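Local structure of LbpB B-lobe (Moraxella bovis, 3UAQ) at residues 207-212 with 220-225; 123-128 with 231-236; 169-174 with 242-247; 238-243 with 334-339; 301-306 with 327-332. The protein probably binds host lactoferrin at the bacterial surface as the N-terminal lobe of a lipoprotein, in the manner of the related transferrin-binding proteins. All blocks are in the same frame, centred on the assembly; numbering follows the deposited sequence.

Contact 1. Residues 207-212 with 220-225; sequences KMDSGF and SFAEQV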
# COMPACT_ATOMS: atom_id res chain seq x y z
N LYS A 207 -9.42 3.08 -25.06
CA LYS A 207 -9.82 2.37 -23.84
C LYS A 207 -9.22 3.01 -22.59
O LYS A 207 -8.87 2.32 -21.62
CB LYS A 207 -9.44 0.88 -23.89
CG LYS A 207 -9.82 0.17 -25.19
CD LYS A 207 -11.27 0.40 -25.57
CE LYS A 207 -11.55 -0.01 -27.01
NZ LYS A 207 -12.86 0.49 -27.51
N MET A 208 -9.09 4.34 -22.62
CA MET A 208 -8.61 5.11 -21.48
C MET A 208 -9.77 5.90 -20.89
O MET A 208 -10.75 6.19 -21.57
CB MET A 208 -7.50 6.07 -21.90
CG MET A 208 -6.17 5.39 -22.21
SD MET A 208 -5.28 4.90 -20.71
CE MET A 208 -4.00 3.86 -21.39
N ASP A 209 -9.66 6.24 -19.61
CA ASP A 209 -10.64 7.14 -19.02
C ASP A 209 -10.56 8.47 -19.74
O ASP A 209 -9.52 8.80 -20.33
CB ASP A 209 -10.38 7.32 -17.52
CG ASP A 209 -10.71 6.09 -16.72
OD1 ASP A 209 -11.91 5.75 -16.62
OD2 ASP A 209 -9.77 5.46 -16.19
N SER A 210 -11.65 9.23 -19.72
CA SER A 210 -11.70 10.50 -20.43
C SER A 210 -10.59 11.46 -20.03
O SER A 210 -10.24 11.57 -18.85
CB SER A 210 -13.06 11.18 -20.26
OG SER A 210 -13.90 10.92 -21.37
N GLY A 211 -10.04 12.15 -21.02
CA GLY A 211 -9.03 13.16 -20.77
C GLY A 211 -7.62 12.59 -20.76
O GLY A 211 -6.64 13.34 -20.89
N PHE A 212 -7.51 11.27 -20.61
CA PHE A 212 -6.21 10.62 -20.60
C PHE A 212 -5.70 10.27 -22.00
O PHE A 212 -6.16 9.31 -22.62
CB PHE A 212 -6.25 9.37 -19.72
CG PHE A 212 -6.12 9.67 -18.26
CD1 PHE A 212 -4.88 9.63 -17.65
CD2 PHE A 212 -7.22 10.02 -17.50
CE1 PHE A 212 -4.74 9.92 -16.31
CE2 PHE A 212 -7.09 10.31 -16.16
CZ PHE A 212 -5.85 10.26 -15.56
N SER A 220 -1.28 3.54 -17.15
CA SER A 220 -1.73 2.18 -16.86
C SER A 220 -3.03 2.24 -16.08
O SER A 220 -4.04 1.66 -16.48
CB SER A 220 -0.66 1.42 -16.06
OG SER A 220 0.46 2.23 -15.77
N PHE A 221 -3.02 2.98 -14.97
CA PHE A 221 -4.18 3.04 -14.08
C PHE A 221 -5.43 3.64 -14.73
O PHE A 221 -6.53 3.54 -14.18
CB PHE A 221 -3.84 3.81 -12.79
CG PHE A 221 -3.55 5.27 -13.02
CD1 PHE A 221 -2.25 5.75 -13.01
CD2 PHE A 221 -4.59 6.17 -13.23
CE1 PHE A 221 -1.99 7.10 -13.21
CE2 PHE A 221 -4.34 7.52 -13.43
CZ PHE A 221 -3.04 7.98 -13.42
N ALA A 222 -5.26 4.26 -15.90
CA ALA A 222 -6.38 4.88 -16.59
C ALA A 222 -6.91 3.99 -17.71
O ALA A 222 -7.92 4.31 -18.35
CB ALA A 222 -5.99 6.25 -17.13
N GLU A 223 -6.22 2.88 -17.96
CA GLU A 223 -6.67 1.94 -18.98
C GLU A 223 -7.80 1.09 -18.42
O GLU A 223 -7.68 0.49 -17.34
CB GLU A 223 -5.52 1.09 -19.51
CG GLU A 223 -5.79 0.53 -20.90
CD GLU A 223 -4.54 0.06 -21.60
OE1 GLU A 223 -3.46 -0.01 -20.96
OE2 GLU A 223 -4.63 -0.26 -22.81
N GLN A 224 -8.91 1.04 -19.15
CA GLN A 224 -10.16 0.52 -18.60
C GLN A 224 -10.34 -1.00 -18.68
O GLN A 224 -10.32 -1.60 -19.75
CB GLN A 224 -11.35 1.22 -19.28
CG GLN A 224 -11.31 2.75 -19.21
CD GLN A 224 -12.56 3.39 -19.78
OE1 GLN A 224 -13.11 2.92 -20.78
NE2 GLN A 224 -13.01 4.47 -19.13
N VAL A 225 -10.54 -1.60 -17.51
CA VAL A 225 -11.07 -2.95 -17.43
C VAL A 225 -12.39 -2.84 -16.68
O VAL A 225 -12.60 -1.89 -15.92
CB VAL A 225 -10.13 -3.91 -16.69
CG1 VAL A 225 -10.51 -5.36 -16.98
CG2 VAL A 225 -8.69 -3.66 -17.11

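Contact 2. Residues 123-128 with 231-236; sequences AGWIFT and PRQGNH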
# COMPACT_ATOMS: atom_id res chain seq x y z
N ALA A 123 8.23 -0.19 -8.64
CA ALA A 123 7.96 0.38 -9.95
C ALA A 123 6.48 0.68 -10.02
O ALA A 123 5.65 -0.16 -9.67
CB ALA A 123 8.34 -0.59 -11.05
N GLY A 124 6.15 1.89 -10.46
CA GLY A 124 4.75 2.25 -10.58
C GLY A 124 4.53 3.74 -10.71
O GLY A 124 5.30 4.43 -11.39
N TRP A 125 3.49 4.23 -10.06
CA TRP A 125 3.14 5.64 -10.14
C TRP A 125 2.69 6.19 -8.80
O TRP A 125 2.58 5.45 -7.82
CB TRP A 125 2.03 5.84 -11.17
CG TRP A 125 0.94 4.80 -11.10
CD1 TRP A 125 0.80 3.70 -11.90
CD2 TRP A 125 -0.15 4.76 -10.17
NE1 TRP A 125 -0.32 2.99 -11.54
CE2 TRP A 125 -0.92 3.62 -10.48
CE3 TRP A 125 -0.55 5.59 -9.12
CZ2 TRP A 125 -2.07 3.27 -9.77
CZ3 TRP A 125 -1.70 5.25 -8.41
CH2 TRP A 125 -2.44 4.10 -8.74
N ILE A 126 2.45 7.49 -8.77
CA ILE A 126 1.90 8.15 -7.60
C ILE A 126 1.42 9.52 -8.03
O ILE A 126 2.17 10.26 -8.66
CB ILE A 126 2.97 8.29 -6.50
CG1 ILE A 126 2.49 9.21 -5.38
CG2 ILE A 126 4.27 8.79 -7.10
CD1 ILE A 126 3.38 9.16 -4.16
N PHE A 127 0.18 9.86 -7.70
CA PHE A 127 -0.42 11.11 -8.19
C PHE A 127 -1.52 11.69 -7.30
O PHE A 127 -2.12 10.99 -6.47
CB PHE A 127 -1.01 10.89 -9.59
CG PHE A 127 -2.28 10.10 -9.59
CD1 PHE A 127 -3.51 10.74 -9.60
CD2 PHE A 127 -2.25 8.71 -9.56
CE1 PHE A 127 -4.70 10.00 -9.60
CE2 PHE A 127 -3.43 7.97 -9.56
CZ PHE A 127 -4.66 8.62 -9.58
N THR A 128 -1.77 12.99 -7.47
CA THR A 128 -2.97 13.63 -6.93
C THR A 128 -3.67 14.27 -8.11
O THR A 128 -3.02 14.62 -9.11
CB THR A 128 -2.65 14.75 -5.93
OG1 THR A 128 -1.32 14.59 -5.42
CG2 THR A 128 -3.65 14.72 -4.78
N PRO A 231 -7.88 4.97 -10.05
CA PRO A 231 -6.61 4.38 -10.47
C PRO A 231 -6.70 2.86 -10.34
O PRO A 231 -6.97 2.34 -9.25
CB PRO A 231 -5.60 4.94 -9.45
CG PRO A 231 -6.43 5.45 -8.32
CD PRO A 231 -7.69 5.93 -8.95
N ARG A 232 -6.49 2.15 -11.45
CA ARG A 232 -6.60 0.70 -11.47
C ARG A 232 -5.23 0.02 -11.34
O ARG A 232 -4.20 0.64 -11.61
CB ARG A 232 -7.28 0.25 -12.76
CG ARG A 232 -8.60 0.96 -13.06
CD ARG A 232 -9.10 0.58 -14.44
NE ARG A 232 -10.42 1.14 -14.71
CZ ARG A 232 -10.63 2.37 -15.16
NH1 ARG A 232 -9.60 3.18 -15.37
NH2 ARG A 232 -11.86 2.80 -15.38
N GLN A 233 -5.23 -1.25 -10.95
CA GLN A 233 -3.98 -1.98 -10.79
C GLN A 233 -4.11 -3.44 -11.19
O GLN A 233 -5.20 -4.02 -11.13
CB GLN A 233 -3.47 -1.89 -9.34
CG GLN A 233 -2.91 -0.54 -8.95
CD GLN A 233 -2.22 -0.58 -7.59
OE1 GLN A 233 -1.29 -1.35 -7.38
NE2 GLN A 233 -2.68 0.26 -6.67
N GLY A 234 -2.99 -4.05 -11.59
CA GLY A 234 -2.96 -5.47 -11.87
C GLY A 234 -3.50 -5.85 -13.24
O GLY A 234 -3.77 -7.02 -13.49
N ASN A 235 -3.66 -4.86 -14.12
CA ASN A 235 -4.11 -5.14 -15.47
C ASN A 235 -2.96 -5.12 -16.48
O ASN A 235 -3.16 -5.27 -17.69
CB ASN A 235 -5.21 -4.17 -15.90
CG ASN A 235 -6.29 -4.02 -14.86
OD1 ASN A 235 -7.04 -4.97 -14.58
ND2 ASN A 235 -6.40 -2.83 -14.28
N HIS A 236 -1.74 -4.93 -15.97
CA HIS A 236 -0.57 -4.89 -16.83
C HIS A 236 0.48 -5.92 -16.40
O HIS A 236 1.15 -5.77 -15.37
CB HIS A 236 -0.01 -3.47 -16.90
CG HIS A 236 -1.03 -2.47 -17.33
ND1 HIS A 236 -1.93 -1.90 -16.46
CD2 HIS A 236 -1.33 -1.98 -18.56
CE1 HIS A 236 -2.72 -1.08 -17.12
NE2 HIS A 236 -2.39 -1.11 -18.39

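Contact 3. Residues 169-174 with 242-247; sequences GVANYT and ADFDAK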
# COMPACT_ATOMS: atom_id res chain seq x y z
N GLY A 169 23.18 -19.28 -13.83
CA GLY A 169 22.25 -20.20 -14.48
C GLY A 169 21.16 -19.54 -15.32
O GLY A 169 21.43 -18.58 -16.05
N VAL A 170 19.94 -20.06 -15.22
CA VAL A 170 18.78 -19.48 -15.92
C VAL A 170 17.56 -19.40 -14.99
O VAL A 170 17.22 -20.37 -14.31
CB VAL A 170 18.40 -20.31 -17.16
CG1 VAL A 170 17.08 -19.81 -17.76
CG2 VAL A 170 19.53 -20.28 -18.20
N ALA A 171 16.90 -18.25 -14.98
CA ALA A 171 15.76 -18.03 -14.09
C ALA A 171 14.58 -17.38 -14.80
O ALA A 171 14.74 -16.77 -15.86
CB ALA A 171 16.18 -17.20 -12.87
N ASN A 172 13.39 -17.51 -14.22
CA ASN A 172 12.18 -16.90 -14.77
C ASN A 172 11.54 -15.91 -13.81
O ASN A 172 11.44 -16.18 -12.60
CB ASN A 172 11.16 -17.96 -15.18
CG ASN A 172 11.48 -18.58 -16.52
OD1 ASN A 172 12.45 -18.22 -17.18
ND2 ASN A 172 10.65 -19.54 -16.93
N TYR A 173 11.11 -14.77 -14.34
CA TYR A 173 10.49 -13.75 -13.53
C TYR A 173 9.08 -13.47 -13.99
O TYR A 173 8.73 -13.66 -15.16
CB TYR A 173 11.31 -12.45 -13.59
CG TYR A 173 12.73 -12.56 -13.08
CD1 TYR A 173 13.07 -12.10 -11.81
CD2 TYR A 173 13.73 -13.11 -13.87
CE1 TYR A 173 14.38 -12.19 -11.35
CE2 TYR A 173 15.03 -13.20 -13.41
CZ TYR A 173 15.35 -12.75 -12.16
OH TYR A 173 16.65 -12.84 -11.71
N THR A 174 8.26 -13.00 -13.05
CA THR A 174 6.94 -12.49 -13.37
C THR A 174 6.62 -11.30 -12.47
O THR A 174 7.05 -11.23 -11.32
CB THR A 174 5.86 -13.60 -13.26
OG1 THR A 174 4.57 -13.00 -13.14
CG2 THR A 174 6.12 -14.49 -12.06
N ALA A 242 15.55 -14.78 -17.78
CA ALA A 242 16.95 -14.40 -17.61
C ALA A 242 17.89 -15.57 -17.87
O ALA A 242 17.88 -16.57 -17.15
CB ALA A 242 17.18 -13.83 -16.21
N ASP A 243 18.70 -15.44 -18.92
CA ASP A 243 19.76 -16.41 -19.20
C ASP A 243 21.10 -15.78 -18.81
O ASP A 243 21.70 -15.03 -19.60
CB ASP A 243 19.75 -16.79 -20.68
CG ASP A 243 20.59 -18.03 -20.96
OD1 ASP A 243 21.43 -18.39 -20.11
OD2 ASP A 243 20.42 -18.63 -22.04
N PHE A 244 21.56 -16.09 -17.60
CA PHE A 244 22.81 -15.53 -17.09
C PHE A 244 24.02 -16.16 -17.77
O PHE A 244 25.14 -15.63 -17.70
CB PHE A 244 22.91 -15.73 -15.57
CG PHE A 244 21.77 -15.12 -14.81
CD1 PHE A 244 21.62 -13.74 -14.73
CD2 PHE A 244 20.84 -15.93 -14.17
CE1 PHE A 244 20.56 -13.18 -14.03
CE2 PHE A 244 19.78 -15.37 -13.46
CZ PHE A 244 19.64 -14.00 -13.39
N ASP A 245 23.80 -17.28 -18.44
CA ASP A 245 24.87 -17.94 -19.19
C ASP A 245 25.05 -17.29 -20.56
O ASP A 245 26.16 -16.93 -20.94
CB ASP A 245 24.58 -19.43 -19.33
CG ASP A 245 24.55 -20.15 -17.99
OD1 ASP A 245 25.02 -19.56 -16.99
OD2 ASP A 245 24.06 -21.30 -17.94
N ALA A 246 23.94 -17.13 -21.28
CA ALA A 246 23.98 -16.50 -22.59
C ALA A 246 24.06 -14.98 -22.46
O ALA A 246 24.24 -14.27 -23.45
CB ALA A 246 22.75 -16.91 -23.42
N LYS A 247 23.92 -14.49 -21.23
CA LYS A 247 23.93 -13.05 -20.95
C LYS A 247 22.78 -12.33 -21.67
O LYS A 247 22.97 -11.26 -22.26
CB LYS A 247 25.28 -12.42 -21.33
CG LYS A 247 26.19 -12.14 -20.14
CD LYS A 247 26.92 -13.38 -19.65
CE LYS A 247 28.23 -13.60 -20.41
NZ LYS A 247 29.34 -12.74 -19.88

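Contact 4. Residues 238-243 with 334-339; sequences AVFKAD and AVFAGK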
# COMPACT_ATOMS: atom_id res chain seq x y z
N ALA A 238 3.80 -8.46 -16.63
CA ALA A 238 5.18 -8.51 -17.11
C ALA A 238 5.73 -9.92 -16.90
O ALA A 238 5.51 -10.52 -15.86
CB ALA A 238 6.05 -7.48 -16.39
N VAL A 239 6.41 -10.44 -17.91
CA VAL A 239 7.06 -11.74 -17.80
C VAL A 239 8.48 -11.67 -18.33
O VAL A 239 8.73 -11.02 -19.34
CB VAL A 239 6.26 -12.84 -18.53
CG1 VAL A 239 7.16 -13.65 -19.46
CG2 VAL A 239 5.55 -13.75 -17.53
N PHE A 240 9.41 -12.32 -17.65
CA PHE A 240 10.82 -12.22 -18.03
C PHE A 240 11.53 -13.57 -18.02
O PHE A 240 11.19 -14.44 -17.22
CB PHE A 240 11.57 -11.25 -17.11
CG PHE A 240 10.90 -9.92 -16.97
CD1 PHE A 240 10.01 -9.69 -15.93
CD2 PHE A 240 11.16 -8.89 -17.86
CE1 PHE A 240 9.38 -8.46 -15.79
CE2 PHE A 240 10.54 -7.66 -17.73
CZ PHE A 240 9.65 -7.44 -16.69
N LYS A 241 12.51 -13.72 -18.90
CA LYS A 241 13.40 -14.87 -18.86
C LYS A 241 14.84 -14.38 -18.82
O LYS A 241 15.28 -13.64 -19.70
CB LYS A 241 13.19 -15.80 -20.06
CG LYS A 241 14.11 -17.01 -20.04
CD LYS A 241 13.33 -18.33 -20.00
CE LYS A 241 13.12 -18.87 -21.41
NZ LYS A 241 14.42 -18.80 -22.16
N ALA A 242 15.55 -14.78 -17.78
CA ALA A 242 16.95 -14.40 -17.61
C ALA A 242 17.89 -15.57 -17.87
O ALA A 242 17.88 -16.57 -17.15
CB ALA A 242 17.18 -13.83 -16.21
N ASP A 243 18.70 -15.44 -18.92
CA ASP A 243 19.76 -16.41 -19.20
C ASP A 243 21.10 -15.78 -18.81
O ASP A 243 21.70 -15.03 -19.60
CB ASP A 243 19.75 -16.79 -20.68
CG ASP A 243 20.59 -18.03 -20.96
OD1 ASP A 243 21.43 -18.39 -20.11
OD2 ASP A 243 20.42 -18.63 -22.04
N ALA A 334 7.90 3.78 -19.93
CA ALA A 334 7.40 2.65 -19.17
C ALA A 334 8.40 2.18 -18.14
O ALA A 334 9.61 2.25 -18.35
CB ALA A 334 7.02 1.51 -20.10
N VAL A 335 7.88 1.72 -17.01
CA VAL A 335 8.70 1.10 -15.99
C VAL A 335 8.18 -0.31 -15.76
O VAL A 335 7.01 -0.60 -15.99
CB VAL A 335 8.64 1.88 -14.66
CG1 VAL A 335 9.19 3.29 -14.86
CG2 VAL A 335 7.21 1.93 -14.13
N PHE A 336 9.06 -1.19 -15.30
CA PHE A 336 8.68 -2.58 -15.12
C PHE A 336 9.43 -3.22 -13.97
O PHE A 336 10.54 -2.81 -13.61
CB PHE A 336 8.90 -3.37 -16.41
CG PHE A 336 10.30 -3.27 -16.95
CD1 PHE A 336 11.29 -4.15 -16.54
CD2 PHE A 336 10.63 -2.30 -17.90
CE1 PHE A 336 12.58 -4.07 -17.05
CE2 PHE A 336 11.92 -2.22 -18.42
CZ PHE A 336 12.89 -3.11 -17.99
N ALA A 337 8.81 -4.24 -13.39
CA ALA A 337 9.44 -5.01 -12.33
C ALA A 337 8.99 -6.46 -12.44
O ALA A 337 7.91 -6.75 -12.97
CB ALA A 337 9.08 -4.43 -10.97
N GLY A 338 9.83 -7.37 -11.97
CA GLY A 338 9.50 -8.78 -11.95
C GLY A 338 10.25 -9.46 -10.83
O GLY A 338 11.23 -8.93 -10.30
N LYS A 339 9.77 -10.64 -10.45
CA LYS A 339 10.44 -11.44 -9.42
C LYS A 339 10.29 -12.92 -9.74
O LYS A 339 9.36 -13.32 -10.43
CB LYS A 339 9.88 -11.13 -8.02
CG LYS A 339 8.83 -12.12 -7.55
CD LYS A 339 8.02 -11.55 -6.40
CE LYS A 339 6.66 -12.21 -6.28
NZ LYS A 339 5.72 -11.45 -5.41

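Contact 5. Residues 301-306 with 327-332; sequences FNKNAD and TNDNSV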
# COMPACT_ATOMS: atom_id res chain seq x y z
N PHE A 301 0.98 2.25 -28.60
CA PHE A 301 2.17 1.43 -28.46
C PHE A 301 2.71 0.89 -29.79
O PHE A 301 2.94 -0.31 -29.93
CB PHE A 301 1.85 0.28 -27.50
CG PHE A 301 0.96 0.69 -26.36
CD1 PHE A 301 1.49 1.38 -25.28
CD2 PHE A 301 -0.40 0.42 -26.39
CE1 PHE A 301 0.67 1.78 -24.22
CE2 PHE A 301 -1.22 0.82 -25.33
CZ PHE A 301 -0.68 1.50 -24.25
N ASN A 302 2.91 1.80 -30.74
CA ASN A 302 3.33 1.43 -32.09
C ASN A 302 4.83 1.65 -32.36
O ASN A 302 5.32 1.32 -33.44
CB ASN A 302 2.51 2.19 -33.13
CG ASN A 302 2.39 3.68 -32.82
OD1 ASN A 302 2.50 4.09 -31.66
ND2 ASN A 302 2.17 4.48 -33.84
N LYS A 303 5.55 2.20 -31.39
CA LYS A 303 6.97 2.45 -31.57
C LYS A 303 7.81 1.65 -30.59
O LYS A 303 7.43 1.47 -29.43
CB LYS A 303 7.30 3.94 -31.40
CG LYS A 303 6.54 4.86 -32.33
CD LYS A 303 6.74 4.47 -33.79
CE LYS A 303 6.04 5.45 -34.72
NZ LYS A 303 5.88 4.91 -36.09
N ASN A 304 8.96 1.19 -31.05
CA ASN A 304 9.94 0.54 -30.19
C ASN A 304 10.62 1.53 -29.28
O ASN A 304 10.43 2.75 -29.40
CB ASN A 304 11.02 -0.15 -31.03
CG ASN A 304 10.47 -1.24 -31.91
OD1 ASN A 304 9.27 -1.52 -31.91
ND2 ASN A 304 11.35 -1.87 -32.68
N ALA A 305 11.42 0.99 -28.37
CA ALA A 305 12.46 1.75 -27.71
C ALA A 305 13.75 1.01 -28.04
O ALA A 305 14.25 0.21 -27.24
CB ALA A 305 12.24 1.80 -26.21
N ASP A 306 14.27 1.24 -29.24
CA ASP A 306 15.47 0.54 -29.72
C ASP A 306 16.70 1.04 -28.97
O ASP A 306 17.05 2.23 -29.05
CB ASP A 306 15.66 0.74 -31.23
CG ASP A 306 14.48 0.22 -32.04
OD1 ASP A 306 14.26 -1.01 -32.06
OD2 ASP A 306 13.79 1.04 -32.68
N THR A 327 10.34 5.29 -25.51
CA THR A 327 10.27 4.98 -26.93
C THR A 327 11.07 5.93 -27.83
O THR A 327 11.50 7.01 -27.40
CB THR A 327 8.82 4.90 -27.40
OG1 THR A 327 8.12 6.07 -26.96
CG2 THR A 327 8.15 3.67 -26.79
N ASN A 328 11.26 5.52 -29.08
CA ASN A 328 12.05 6.27 -30.06
C ASN A 328 11.55 7.69 -30.31
O ASN A 328 12.35 8.62 -30.44
CB ASN A 328 12.11 5.51 -31.39
CG ASN A 328 12.96 4.26 -31.31
OD1 ASN A 328 13.70 4.06 -30.35
ND2 ASN A 328 12.88 3.42 -32.33
N ASP A 329 10.23 7.86 -30.39
CA ASP A 329 9.64 9.17 -30.63
C ASP A 329 9.07 9.77 -29.35
O ASP A 329 8.10 10.54 -29.40
CB ASP A 329 8.54 9.08 -31.70
CG ASP A 329 7.41 8.17 -31.28
OD1 ASP A 329 7.63 7.33 -30.38
OD2 ASP A 329 6.31 8.29 -31.85
N ASN A 330 9.66 9.42 -28.21
CA ASN A 330 9.28 10.00 -26.93
C ASN A 330 7.76 9.96 -26.72
O ASN A 330 7.15 10.94 -26.30
CB ASN A 330 9.79 11.43 -26.84
CG ASN A 330 11.26 11.54 -27.20
OD1 ASN A 330 12.11 10.87 -26.61
ND2 ASN A 330 11.57 12.36 -28.19
N SER A 331 7.17 8.79 -27.00
CA SER A 331 5.72 8.63 -27.02
C SER A 331 5.23 7.73 -25.88
O SER A 331 4.07 7.83 -25.45
CB SER A 331 5.29 8.04 -28.36
OG SER A 331 6.04 6.89 -28.67
N VAL A 332 6.10 6.85 -25.39
CA VAL A 332 5.77 6.04 -24.23
C VAL A 332 6.96 5.90 -23.29
O VAL A 332 8.06 5.51 -23.70
CB VAL A 332 5.29 4.63 -24.62
CG1 VAL A 332 5.21 3.74 -23.37
CG2 VAL A 332 3.94 4.69 -25.32

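Contact 1. Residues 207-212 with 220-225
Met208 and Glu223 form a single beta bridge within the long loop that joins strands 170-184 and 236-243 of the beta-barrel region. Two backbone bonds flank it, Gln224 N to Lys207 O at 2.8 Å and Asp209 N to Ala222 O at 2.9 Å. A type II turn from Asp209 to Phe212 then brings the Phe212 side chain back against residues 220-225. The buried side is mostly apolar. Ala222 CB lies over one face of the Phe212 ring, 3.7 Å from its centroid, in a CH-pi contact. Further out, Phe212 CE1 meets Phe221 CE2 at 3.8 Å, with the two ring planes 86° apart. Met208 starts out away from the other segment. It bends at chi2 (-76°), which brings Met208 SD to 3.9 Å from Ala222 CB. Met208 CE comes to 3.7 Å from Glu223 CB. The buried Glu223 carboxylate is held by a salt bridge with Arg270 and a hydrogen bond with His236. The contact is looser on its solvent side, at Lys207 and Gln224, where the lysine chain leads away. Gln224 runs extended beside the Met208 backbone. Asp209 stands between the two regions, and its OD2 makes a salt bridge to Arg232. Asp209 OD1 accepts Gln224 NE2 at 3.0 Å in a nearly straight bond (167°) that arrives from above the carboxylate plane.

Contact 2. Residues 123-128 with 231-236
Gln233 OE1 accepts a hydrogen bond from Asp115 N, while Gln233 CG touches Trp125 CZ2 at 4.0 Å. The polar end of this side chain is thus held outside the contact, and its aliphatic part lies against the indole. The neighbouring Arg232 side chain starts away from strand 123-128. Its NE is bonded to Gln228 O, beside the salt bridge to Asp209. What faces the strand is apolar. Pro231 CB is its centre, 3.3 Å from Trp125 CH2 and 3.7 Å from Phe127 CE2. The proline crosses the indole at about a right angle. It meets the Phe127 ring at the edge, in the ring plane. Trp125 CE3 also lies in that plane at the edge of Phe127. Trp125 and Phe127 are two residues apart, and so share one side of the strand. In each, CG sits between the backbone N and the carbonyl carbon (chi1 43° for Trp125, 74° for Phe127), and this swings Trp125 CH2 and Phe127 CE2 to Pro231 CB. Beyond Pro231, Arg232 O approaches Trp125 CZ2 to 3.9 Å, at the edge of the indole. Phe221 stacks on Phe127 and also meets Trp125. Strand 121-128 lies between strands 112-113 and 146-159 in the handle sheet. Its other side, through Ile126, packs on helix 95-105, so the loop before strand 236-243 sits across the sheet from that helix.

Contact 3. Residues 169-174 with 242-247
Ala171 and Ala242 bond to each other twice, Ala171 N to Ala242 O and Ala242 N to Ala171 O, both at 2.9 Å. They form the hydrogen-bonded pair of an antiparallel match. Val170 and Asp243 are the non-hydrogen-bonded pair next to it, with Val170 CG2 at 3.3 Å from Asp243 OD1. The match ends where Phe244 N donates to Gly169 O at 2.9 Å. On the side of Ala171 and Ala242 the side chains form a mostly apolar row. Ala242 CB touches the edge of the Tyr173 ring, 3.6 Å from Tyr173 CE2. Phe244 and Tyr173 come from opposite directions, and Tyr173 OH lies in the plane of the Phe244 ring, 3.6 Å from Phe244 CZ. Ala171 CB reaches Phe244 CE2 at 4.1 Å. These residues are the start of strand 170-184 and the end of strand 236-243, antiparallel neighbours in the beta barrel. On the side of Val170 and Asp243, the aspartate shapes the turn that follows. Its CG is anti to the backbone N (chi1 -166°), which carries the carboxylate toward that turn. There Asp243 OD1 accepts Ala246 N at 3.0 Å in an Asx motif. That donor stands above the carboxylate plane. Asp245 N adds a weak bond to the same oxygen. In the next shell, Tyr173 OH bonds to Ala318 O, which fixes the tip of the tyrosine. Phe313 meets the Phe244 ring edge-to-face, and Gln340 of strand 332-340 packs on Ala171 and Tyr173.

Contact 4. Residues 238-243 with 334-339
Phe240 and Phe336 bring their rings together obliquely, with centroids 5.7 Å apart and planes at 35°. The closest atoms are Phe240 CZ and Phe336 CD1 at 3.7 Å. The two side chains get there by different torsions. In Phe240, CG is anti to the carbonyl carbon (chi1 -51°), and the ring reaches out toward residues 336-338. In Phe336, CG lies between the backbone N and the carbonyl carbon (chi1 54°), which turns CD1 toward the end of Phe240. Strands 236-243 and 332-340 are not direct neighbours. Each pairs with strand 170-184, which runs between them in the curved sheet of the barrel. The two phenylalanine rings bridge the gap, beside Ala238. Gly338 has no side chain, and the Phe240 ring takes up the space beside it, with Phe240 CE1 3.9 Å from Gly338 CA. Phe240 CE1 also lies 3.6 Å from Ala337 O, which is at the ring edge, near its plane. Ala238 CB faces Ala337 O too, at 4.0 Å. Leu321 of strand 320-326 packs against both phenylalanines. The Ala337 side chain points away and meets Val121 and Ala123 of strand 121-128.

Contact 5. Residues 301-306 with 327-332
Asn328 reaches with its side chain from its turn to the chain at 304-306. Asn328 CB lies 3.8 Å from Asn304 O, the carbonyl that also accepts Asn328 N at 2.9 Å. The next atom is anti to its own carbonyl carbon (chi1 -71°), and this Asn328 CG is 3.5 Å from Asn304 O. At the tip the amide splits its two functions. Asn328 OD1 accepts Asp306 N at 3.1 Å, from a donor tilted out of the carbonyl plane. Asn328 ND2 donates to Asp306 OD2 at 2.6 Å, on the anti side of the carboxylate. Asn304 ND2 takes the other oxygen, Asp306 OD1, on its syn side. Two amides therefore hold the carboxylate, which limits its rotation. Asn304 OD1 is bonded in turn to Ala288 N. At the other end of the contact, Lys303 crosses Asp329 at about a right angle. Lys303 CG is 3.3 Å from Asp329 OD1, but the exposed chain leads away, and the charged ends do not meet. On the buried side Phe301 CD1 packs on Val332 CG2 at 4.1 Å, and Thr327 CG2 lies against Lys303 O. Thr327 OG1 accepts Val332 N and donates to Ser331 OG, bracing the loop from within. Thr327 N also bonds to Val332 O. Residues 327-330 are a type I beta turn, in the loop of the beta hairpin made by barrel strands 320-326 and 332-340.

From the N terminus, strand 121-128 of the handle region opens contact 2, and the start of strand 170-184 opens contact 3. The long loop after that strand closes contact 1 on itself, nested inside both. Residues 231-236 then close contact 2 and tie the handle to the barrel. Contact 3 closes at 242-247, so contacts 2 and 3 cross. Contact 4 opens at 238-243, sharing Ala242 and Asp243 with contact 3. Contact 5 opens at 301-306, at the start of strand 305-314, and closes at 327-332. It nests within contact 4, which closes at 334-339 and links strands 236-243 and 332-340. Contact 2 touches both contact 1 and contact 4.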